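Local coordinates for protein probable starch synthase 4, chloroplastic/amyloplastic (Arabidopsis thaliana, PDB 6GNE) that is a GT-B-fold glycosyltransferase of the plant starch synthase family, holding adenosine-5'-diphosphate and a bound glycan in the cleft between its two Rossmann-like domains, at residues A[171-176]-A[225-230]; A[392-397]-A[419-424]. All coordinates share one frame; numbering follows the deposited sequence.

Contact 1 (A[171-176]-A[225-230]); sequences CFTCHN and IVTTVS. With AC1 (4,6-dideoxy-4-{[(1S,4R,5S,6S)-4,5,6-trihydroxy-3-(hydroxymethyl)cyclohex-2-en-1-yl]amino}-alpha-D-glucopyranose), chain C.
The imidazole of His175 meets Val229 where two adjacent parallel strands, running through 171-174 and 225-228, lead into the ligand pocket from the N-terminal Rossmann-like domain of a GT-B fold. Over one face of this ring lies Thr173 CG2, toward its rim; Val229 CG1 approaches obliquely, 3.7 Å from ND1; and in the ring plane, at the edge, sits O6B of the bound AC1. His175 ND1 donates to that O6B over 2.7 Å, while NE2 is engaged with His145, so both ring nitrogens have partners that would fix its rotation. The ring of Phe172 has the backbone N of Cys174 over one face and Val226 CG1 at its edge, 4.2 Å from CD2. Between the strands run bonds of parallel pairing: Phe172 N gives to Ile225 O, Phe172 O receives from Thr227 N at 2.9 Å, and Cys174 N donates to Thr227 O, a more bent bond at 148°. Cys171, Thr173, Ile225 and Thr227 share one side of the sheet, where helix 484-499 covers them. There Thr173 OG1 and Thr227 OG1 bond to each other at 2.9 Å, with His143 and Tyr490 as their respective further partners. On the other side, with its hydroxyl trans to the backbone N (chi1 -170°), Thr228 reaches across to the neighbouring strand, and its OG1 donates to Cys174 O at 2.7 Å.

Contact 2 (A[392-397]-A[419-424]); sequences IPSIFE and GGLNDS. With AC1 (4,6-dideoxy-4-{[(1S,4R,5S,6S)-4,5,6-trihydroxy-3-(hydroxymethyl)cyclohex-2-en-1-yl]amino}-alpha-D-glucopyranose), chain C.
Leu421 projects from the short, weakly bonded helix 419-424 into the bend of 392-397, where strand 389-392 passes into a loop in the C-terminal Rossmann-like domain of the GT-B fold. Packing is densest around its CD1, which lies 3.6 Å from Ile392 O and 4.0 Å from Glu397 CB, with Ser394 OG nearby; CD2 turns to Ile392 CG2 at 4.1 Å. The loop bends at Pro393, the centre of an inverse gamma turn. At Gly419 and Gly420 the backbones also close up: Glu397 O accepts a nearly straight bond from Gly420 N, 2.8 Å long, beside the CA of Gly419, whose phi is positive. Away from this packing, in two separate places, exposure rises: at Ile395 in the loop, and at Asn422 and Asp423 on the helix, where Asp423 OD1 is held by Thr232. Glu397 joins the packed part to the ligand. With CG anti to the backbone N (chi1 -164°), CG lies against Leu421 CG; the bend at chi2 (68°) then turns the carboxylate toward AC1. Ser394 OG donates to the anti lone pair of OE2, a second-shell bond that should steady the group; OE1, salt-bridged to Lys322, accepts from AC1 O3B at 2.7 Å.

Contacts 1 and 2 belong to the two different domains whose cleft holds AC1. Contact 1 is strand pairing inside the N-terminal sheet, whereas contact 2 sets a loop against a short helix in the C-terminal domain, burying about half as much surface. The touching residues of both are buried, but exposed or partly exposed neighbours appear only within the segments of contact 2. The first combines main-chain bonds with one threonine pair and a threonine-to-carbonyl bond; the second relies on one leucine, one backbone bond and a carboxylate. Their centres lie about 17 Å apart, yet Ser230 packs against Gly420 and Asp423, Asn176 meets Phe396, and AC1 is hydrogen-bonded by one side chain of each contact, His175 and Glu397.

Contact 1 (A[171-176]-A[225-230])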
ATOM      1  N   CYS A 171      -2.346   4.019 -17.634  1.00 45.28           N
ATOM      2  CA  CYS A 171      -2.865   3.075 -16.660  1.00 42.98           C
ATOM      3  C   CYS A 171      -3.048   3.827 -15.353  1.00 40.82           C
ATOM      4  O   CYS A 171      -2.194   4.625 -14.936  1.00 39.52           O
ATOM      5  CB  CYS A 171      -1.910   1.897 -16.488  1.00 42.35           C
ATOM      6  SG  CYS A 171      -2.474   0.552 -15.396  1.00 42.40           S
ATOM      7  N   PHE A 172      -4.191   3.593 -14.720  1.00 40.06           N
ATOM      8  CA  PHE A 172      -4.471   4.151 -13.388  1.00 38.95           C
ATOM      9  C   PHE A 172      -4.795   3.049 -12.398  1.00 37.17           C
ATOM     10  O   PHE A 172      -5.659   2.228 -12.652  1.00 38.49           O
ATOM     11  CB  PHE A 172      -5.628   5.131 -13.466  1.00 38.91           C
ATOM     12  CG  PHE A 172      -6.036   5.663 -12.139  1.00 38.09           C
ATOM     13  CD1 PHE A 172      -5.195   6.474 -11.431  1.00 37.99           C
ATOM     14  CD2 PHE A 172      -7.278   5.380 -11.610  1.00 38.91           C
ATOM     15  CE1 PHE A 172      -5.554   6.982 -10.205  1.00 37.33           C
ATOM     16  CE2 PHE A 172      -7.668   5.896 -10.390  1.00 38.35           C
ATOM     17  CZ  PHE A 172      -6.792   6.696  -9.684  1.00 37.96           C
ATOM     18  N   THR A 173      -4.080   3.007 -11.289  1.00 36.07           N
ATOM     19  CA  THR A 173      -4.412   2.100 -10.199  1.00 34.15           C
ATOM     20  C   THR A 173      -4.972   2.943  -9.032  1.00 33.60           C
ATOM     21  O   THR A 173      -4.313   3.887  -8.601  1.00 31.84           O
ATOM     22  CB  THR A 173      -3.188   1.274  -9.788  1.00 32.46           C
ATOM     23  OG1 THR A 173      -2.785   0.448 -10.879  1.00 31.81           O
ATOM     24  CG2 THR A 173      -3.483   0.387  -8.564  1.00 31.45           C
ATOM     25  N   CYS A 174      -6.194   2.633  -8.574  1.00 34.57           N
ATOM     26  CA  CYS A 174      -6.680   3.144  -7.263  1.00 35.73           C
ATOM     27  C   CYS A 174      -6.506   2.076  -6.201  1.00 34.27           C
ATOM     28  O   CYS A 174      -7.100   0.973  -6.306  1.00 33.63           O
ATOM     29  CB  CYS A 174      -8.146   3.606  -7.298  1.00 37.97           C
ATOM     30  SG  CYS A 174      -8.594   4.528  -5.796  1.00 38.04           S
ATOM     31  N   HIS A 175      -5.685   2.414  -5.209  1.00 33.67           N
ATOM     32  CA  HIS A 175      -5.335   1.525  -4.093  1.00 33.71           C
ATOM     33  C   HIS A 175      -6.315   1.667  -2.885  1.00 33.72           C
ATOM     34  O   HIS A 175      -6.290   0.845  -1.938  1.00 34.29           O
ATOM     35  CB  HIS A 175      -3.927   1.833  -3.597  1.00 32.84           C
ATOM     36  CG  HIS A 175      -2.849   1.633  -4.610  1.00 33.12           C
ATOM     37  ND1 HIS A 175      -1.902   0.644  -4.487  1.00 32.76           N
ATOM     38  CD2 HIS A 175      -2.515   2.338  -5.714  1.00 33.91           C
ATOM     39  CE1 HIS A 175      -1.056   0.724  -5.494  1.00 33.76           C
ATOM     40  NE2 HIS A 175      -1.413   1.737  -6.258  1.00 34.06           N
ATOM     41  N   ASN A 176      -7.131   2.718  -2.890  1.00 33.92           N
ATOM     42  CA  ASN A 176      -8.237   2.869  -1.940  1.00 34.42           C
ATOM     43  C   ASN A 176      -9.225   3.903  -2.455  1.00 35.01           C
ATOM     44  O   ASN A 176      -8.932   5.099  -2.444  1.00 34.26           O
ATOM     45  CB  ASN A 176      -7.705   3.265  -0.532  1.00 35.02           C
ATOM     46  CG  ASN A 176      -8.802   3.323   0.536  1.00 35.96           C
ATOM     47  OD1 ASN A 176      -9.968   3.127   0.244  1.00 39.00           O
ATOM     48  ND2 ASN A 176      -8.425   3.599   1.771  1.00 35.72           N
ATOM     49  N   ILE A 225      -6.449   1.869 -19.069  1.00 41.83           N
ATOM     50  CA  ILE A 225      -6.465   0.715 -18.182  1.00 40.69           C
ATOM     51  C   ILE A 225      -6.721   1.236 -16.780  1.00 39.26           C
ATOM     52  O   ILE A 225      -6.037   2.161 -16.337  1.00 38.68           O
ATOM     53  CB  ILE A 225      -5.096  -0.056 -18.182  1.00 40.11           C
ATOM     54  CG1 ILE A 225      -4.670  -0.479 -19.597  1.00 41.87           C
ATOM     55  CG2 ILE A 225      -5.156  -1.302 -17.310  1.00 38.46           C
ATOM     56  CD1 ILE A 225      -3.181  -0.781 -19.714  1.00 41.83           C
ATOM     57  N   VAL A 226      -7.685   0.636 -16.072  1.00 39.18           N
ATOM     58  CA  VAL A 226      -7.954   1.003 -14.672  1.00 37.58           C
ATOM     59  C   VAL A 226      -7.920  -0.231 -13.823  1.00 36.67           C
ATOM     60  O   VAL A 226      -8.674  -1.168 -14.080  1.00 37.92           O
ATOM     61  CB  VAL A 226      -9.342   1.668 -14.499  1.00 38.78           C
ATOM     62  CG1 VAL A 226      -9.497   2.162 -13.057  1.00 37.32           C
ATOM     63  CG2 VAL A 226      -9.564   2.794 -15.550  1.00 40.58           C
ATOM     64  N   THR A 227      -7.068  -0.256 -12.795  1.00 35.76           N
ATOM     65  CA  THR A 227      -7.055  -1.397 -11.848  1.00 34.79           C
ATOM     66  C   THR A 227      -7.249  -0.976 -10.412  1.00 33.70           C
ATOM     67  O   THR A 227      -7.092   0.187 -10.053  1.00 32.54           O
ATOM     68  CB  THR A 227      -5.770  -2.273 -11.931  1.00 34.03           C
ATOM     69  OG1 THR A 227      -4.703  -1.686 -11.167  1.00 33.29           O
ATOM     70  CG2 THR A 227      -5.333  -2.467 -13.380  1.00 35.63           C
ATOM     71  N   THR A 228      -7.629  -1.963  -9.604  1.00 33.85           N
ATOM     72  CA  THR A 228      -7.490  -1.886  -8.166  1.00 32.95           C
ATOM     73  C   THR A 228      -6.828  -3.161  -7.668  1.00 32.33           C
ATOM     74  O   THR A 228      -6.503  -4.061  -8.444  1.00 32.82           O
ATOM     75  CB  THR A 228      -8.803  -1.561  -7.445  1.00 32.76           C
ATOM     76  OG1 THR A 228      -8.517  -1.277  -6.081  1.00 31.48           O
ATOM     77  CG2 THR A 228      -9.797  -2.697  -7.534  1.00 33.54           C
ATOM     78  N   VAL A 229      -6.647  -3.230  -6.369  1.00 31.11           N
ATOM     79  CA  VAL A 229      -5.610  -4.062  -5.804  1.00 31.19           C
ATOM     80  C   VAL A 229      -6.065  -5.454  -5.271  1.00 31.53           C
ATOM     81  O   VAL A 229      -5.230  -6.191  -4.681  1.00 30.08           O
ATOM     82  CB  VAL A 229      -4.807  -3.245  -4.771  1.00 30.42           C
ATOM     83  CG1 VAL A 229      -4.042  -2.146  -5.516  1.00 30.98           C
ATOM     84  CG2 VAL A 229      -5.721  -2.637  -3.700  1.00 29.52           C
ATOM     85  N   SER A 230      -7.333  -5.835  -5.522  1.00 32.03           N
ATOM     86  CA  SER A 230      -7.740  -7.246  -5.364  1.00 33.13           C
ATOM     87  C   SER A 230      -9.031  -7.544  -6.100  1.00 34.69           C
ATOM     88  O   SER A 230      -9.869  -6.677  -6.209  1.00 36.43           O
ATOM     89  CB  SER A 230      -7.910  -7.619  -3.879  1.00 32.01           C
ATOM     90  OG  SER A 230      -9.046  -6.977  -3.317  1.00 32.49           O
TER
HETATM   91  C1  AC1 C   3      -2.630   6.538   0.963  1.00 35.38           C
HETATM   92  O2  AC1 C   3      -3.946   6.625  -1.072  1.00 35.07           O
HETATM   93  C2  AC1 C   3      -3.159   5.755  -0.242  1.00 36.38           C
HETATM   94  C4A AC1 C   3      -3.675  -1.591  -0.026  1.00 31.44           C
HETATM   95  C3  AC1 C   3      -3.931   4.499   0.195  1.00 35.52           C
HETATM   96  O3  AC1 C   3      -4.326   3.811  -0.994  1.00 35.84           O
HETATM   97  C4  AC1 C   3      -3.049   3.636   1.103  1.00 34.55           C
HETATM   98  N4A AC1 C   3      -3.658   2.361   1.525  1.00 35.55           N
HETATM   99  C5  AC1 C   3      -2.674   4.523   2.293  1.00 34.19           C
HETATM  100  O5  AC1 C   3      -1.924   5.649   1.831  1.00 35.06           O
HETATM  101  C6  AC1 C   3      -1.783   3.830   3.309  1.00 34.74           C
HETATM  102  C1B AC1 C   3      -4.056   1.286   0.605  1.00 33.90           C
HETATM  103  C2B AC1 C   3      -4.942   0.192   1.253  1.00 33.60           C
HETATM  104  O2B AC1 C   3      -5.416   0.542   2.568  1.00 33.02           O
HETATM  105  C3B AC1 C   3      -4.307  -1.194   1.299  1.00 32.53           C
HETATM  106  O3B AC1 C   3      -5.367  -2.121   1.511  1.00 33.96           O
HETATM  107  O4  AC1 C   3      -3.022  -2.852   0.128  1.00 29.01           O
HETATM  108  C5B AC1 C   3      -2.734  -0.537  -0.528  1.00 30.56           C
HETATM  109  C7B AC1 C   3      -2.880   0.748  -0.188  1.00 31.82           C
HETATM  110  C6B AC1 C   3      -1.633  -0.916  -1.490  1.00 30.70           C
HETATM  111  O6B AC1 C   3      -2.180  -1.415  -2.716  1.00 29.58           O

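Contact 2 (A[392-397]-A[419-424])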
ATOM      1  N   ILE A 392      -5.449  -8.945  11.435  1.00 29.89           N
ATOM      2  CA  ILE A 392      -5.878  -7.931  10.459  1.00 30.98           C
ATOM      3  C   ILE A 392      -7.422  -7.928  10.489  1.00 30.07           C
ATOM      4  O   ILE A 392      -8.104  -8.477   9.606  1.00 30.43           O
ATOM      5  CB  ILE A 392      -5.384  -8.183   8.975  1.00 32.07           C
ATOM      6  CG1 ILE A 392      -4.118  -9.035   8.913  1.00 34.18           C
ATOM      7  CG2 ILE A 392      -5.140  -6.874   8.223  1.00 31.01           C
ATOM      8  CD1 ILE A 392      -4.323 -10.514   9.180  1.00 36.15           C
ATOM      9  N   PRO A 393      -7.993  -7.319  11.502  1.00 28.75           N
ATOM     10  CA  PRO A 393      -9.438  -7.366  11.632  1.00 29.41           C
ATOM     11  C   PRO A 393     -10.121  -6.165  10.968  1.00 29.33           C
ATOM     12  O   PRO A 393     -10.913  -5.453  11.619  1.00 29.36           O
ATOM     13  CB  PRO A 393      -9.607  -7.351  13.143  1.00 29.94           C
ATOM     14  CG  PRO A 393      -8.559  -6.398  13.548  1.00 29.71           C
ATOM     15  CD  PRO A 393      -7.375  -6.776  12.704  1.00 28.98           C
ATOM     16  N   SER A 394      -9.827  -5.949   9.683  1.00 28.41           N
ATOM     17  CA  SER A 394     -10.191  -4.695   8.993  1.00 29.03           C
ATOM     18  C   SER A 394     -11.696  -4.562   8.748  1.00 30.17           C
ATOM     19  O   SER A 394     -12.384  -5.550   8.469  1.00 28.51           O
ATOM     20  CB  SER A 394      -9.425  -4.576   7.670  1.00 28.43           C
ATOM     21  OG  SER A 394      -8.027  -4.734   7.864  1.00 27.95           O
ATOM     22  N   ILE A 395     -12.198  -3.333   8.865  1.00 31.79           N
ATOM     23  CA  ILE A 395     -13.582  -3.032   8.473  1.00 34.69           C
ATOM     24  C   ILE A 395     -13.700  -3.183   6.953  1.00 35.54           C
ATOM     25  O   ILE A 395     -14.647  -3.765   6.456  1.00 36.89           O
ATOM     26  CB  ILE A 395     -14.018  -1.618   8.946  1.00 36.32           C
ATOM     27  CG1 ILE A 395     -13.889  -1.487  10.487  1.00 37.19           C
ATOM     28  CG2 ILE A 395     -15.445  -1.292   8.509  1.00 37.32           C
ATOM     29  CD1 ILE A 395     -14.562  -2.587  11.286  1.00 37.12           C
ATOM     30  N   PHE A 396     -12.712  -2.670   6.225  1.00 36.77           N
ATOM     31  CA  PHE A 396     -12.536  -2.945   4.779  1.00 36.48           C
ATOM     32  C   PHE A 396     -11.041  -2.907   4.427  1.00 33.13           C
ATOM     33  O   PHE A 396     -10.260  -2.311   5.123  1.00 32.07           O
ATOM     34  CB  PHE A 396     -13.354  -1.954   3.900  1.00 38.55           C
ATOM     35  CG  PHE A 396     -12.773  -0.556   3.852  1.00 39.23           C
ATOM     36  CD1 PHE A 396     -13.083   0.383   4.843  1.00 39.33           C
ATOM     37  CD2 PHE A 396     -11.899  -0.180   2.817  1.00 39.90           C
ATOM     38  CE1 PHE A 396     -12.552   1.663   4.815  1.00 39.73           C
ATOM     39  CE2 PHE A 396     -11.368   1.103   2.776  1.00 39.93           C
ATOM     40  CZ  PHE A 396     -11.700   2.024   3.780  1.00 40.62           C
ATOM     41  N   GLU A 397     -10.658  -3.550   3.345  1.00 31.72           N
ATOM     42  CA  GLU A 397      -9.261  -3.687   3.034  1.00 31.64           C
ATOM     43  C   GLU A 397      -9.089  -3.948   1.515  1.00 32.57           C
ATOM     44  O   GLU A 397      -9.248  -5.083   1.047  1.00 33.15           O
ATOM     45  CB  GLU A 397      -8.645  -4.807   3.877  1.00 30.53           C
ATOM     46  CG  GLU A 397      -7.131  -4.794   3.929  1.00 29.75           C
ATOM     47  CD  GLU A 397      -6.563  -3.605   4.677  1.00 29.67           C
ATOM     48  OE1 GLU A 397      -5.896  -2.794   4.050  1.00 31.05           O
ATOM     49  OE2 GLU A 397      -6.769  -3.459   5.894  1.00 30.86           O
ATOM     50  N   GLY A 419     -12.560  -7.648   1.272  1.00 35.81           N
ATOM     51  CA  GLY A 419     -11.605  -7.172   0.245  1.00 34.87           C
ATOM     52  C   GLY A 419     -10.474  -8.134  -0.028  1.00 33.19           C
ATOM     53  O   GLY A 419     -10.691  -9.306  -0.191  1.00 34.32           O
ATOM     54  N   GLY A 420      -9.256  -7.647  -0.029  1.00 32.30           N
ATOM     55  CA  GLY A 420      -8.110  -8.478  -0.347  1.00 32.43           C
ATOM     56  C   GLY A 420      -7.846  -9.614   0.601  1.00 32.31           C
ATOM     57  O   GLY A 420      -7.226 -10.619   0.210  1.00 31.99           O
ATOM     58  N   LEU A 421      -8.305  -9.470   1.841  1.00 32.14           N
ATOM     59  CA  LEU A 421      -8.079 -10.479   2.866  1.00 31.96           C
ATOM     60  C   LEU A 421      -8.855 -11.719   2.480  1.00 32.77           C
ATOM     61  O   LEU A 421      -8.405 -12.832   2.675  1.00 33.09           O
ATOM     62  CB  LEU A 421      -8.499  -9.951   4.260  1.00 31.56           C
ATOM     63  CG  LEU A 421      -7.757  -8.696   4.720  1.00 30.99           C
ATOM     64  CD1 LEU A 421      -8.316  -8.151   6.009  1.00 32.39           C
ATOM     65  CD2 LEU A 421      -6.265  -8.971   4.888  1.00 30.55           C
ATOM     66  N   ASN A 422     -10.001 -11.510   1.873  1.00 34.44           N
ATOM     67  CA  ASN A 422     -10.818 -12.600   1.352  1.00 37.68           C
ATOM     68  C   ASN A 422     -10.171 -13.391   0.195  1.00 37.13           C
ATOM     69  O   ASN A 422     -10.526 -14.521  -0.056  1.00 39.13           O
ATOM     70  CB  ASN A 422     -12.136 -11.977   0.897  1.00 41.32           C
ATOM     71  CG  ASN A 422     -13.209 -12.976   0.719  1.00 44.45           C
ATOM     72  OD1 ASN A 422     -13.561 -13.716   1.647  1.00 47.06           O
ATOM     73  ND2 ASN A 422     -13.757 -13.000  -0.492  1.00 47.89           N
ATOM     74  N   ASP A 423      -9.240 -12.766  -0.500  1.00 36.80           N
ATOM     75  CA  ASP A 423      -8.468 -13.346  -1.596  1.00 37.65           C
ATOM     76  C   ASP A 423      -7.115 -13.902  -1.192  1.00 38.23           C
ATOM     77  O   ASP A 423      -6.500 -14.578  -2.022  1.00 41.12           O
ATOM     78  CB  ASP A 423      -8.208 -12.280  -2.679  1.00 37.57           C
ATOM     79  CG  ASP A 423      -9.487 -11.778  -3.339  1.00 37.84           C
ATOM     80  OD1 ASP A 423     -10.383 -12.572  -3.577  1.00 39.51           O
ATOM     81  OD2 ASP A 423      -9.598 -10.596  -3.646  1.00 37.93           O
ATOM     82  N   SER A 424      -6.647 -13.644   0.036  1.00 34.90           N
ATOM     83  CA  SER A 424      -5.348 -14.155   0.498  1.00 34.00           C
ATOM     84  C   SER A 424      -5.337 -14.976   1.818  1.00 33.56           C
ATOM     85  O   SER A 424      -4.339 -15.631   2.128  1.00 31.15           O
ATOM     86  CB  SER A 424      -4.423 -12.959   0.666  1.00 34.06           C
ATOM     87  OG  SER A 424      -5.028 -11.983   1.496  1.00 33.90           O
TER
HETATM   88  C1  AC1 C   3      -2.630   6.538   0.963  1.00 35.38           C
HETATM   89  O2  AC1 C   3      -3.946   6.625  -1.072  1.00 35.07           O
HETATM   90  C2  AC1 C   3      -3.159   5.755  -0.242  1.00 36.38           C
HETATM   91  C4A AC1 C   3      -3.675  -1.591  -0.026  1.00 31.44           C
HETATM   92  C3  AC1 C   3      -3.931   4.499   0.195  1.00 35.52           C
HETATM   93  O3  AC1 C   3      -4.326   3.811  -0.994  1.00 35.84           O
HETATM   94  C4  AC1 C   3      -3.049   3.636   1.103  1.00 34.55           C
HETATM   95  N4A AC1 C   3      -3.658   2.361   1.525  1.00 35.55           N
HETATM   96  C5  AC1 C   3      -2.674   4.523   2.293  1.00 34.19           C
HETATM   97  O5  AC1 C   3      -1.924   5.649   1.831  1.00 35.06           O
HETATM   98  C6  AC1 C   3      -1.783   3.830   3.309  1.00 34.74           C
HETATM   99  C1B AC1 C   3      -4.056   1.286   0.605  1.00 33.90           C
HETATM  100  C2B AC1 C   3      -4.942   0.192   1.253  1.00 33.60           C
HETATM  101  O2B AC1 C   3      -5.416   0.542   2.568  1.00 33.02           O
HETATM  102  C3B AC1 C   3      -4.307  -1.194   1.299  1.00 32.53           C
HETATM  103  O3B AC1 C   3      -5.367  -2.121   1.511  1.00 33.96           O
HETATM  104  O4  AC1 C   3      -3.022  -2.852   0.128  1.00 29.01           O
HETATM  105  C5B AC1 C   3      -2.734  -0.537  -0.528  1.00 30.56           C
HETATM  106  C7B AC1 C   3      -2.880   0.748  -0.188  1.00 31.82           C
HETATM  107  C6B AC1 C   3      -1.633  -0.916  -1.490  1.00 30.70           C
HETATM  108  O6B AC1 C   3      -2.180  -1.415  -2.716  1.00 29.58           O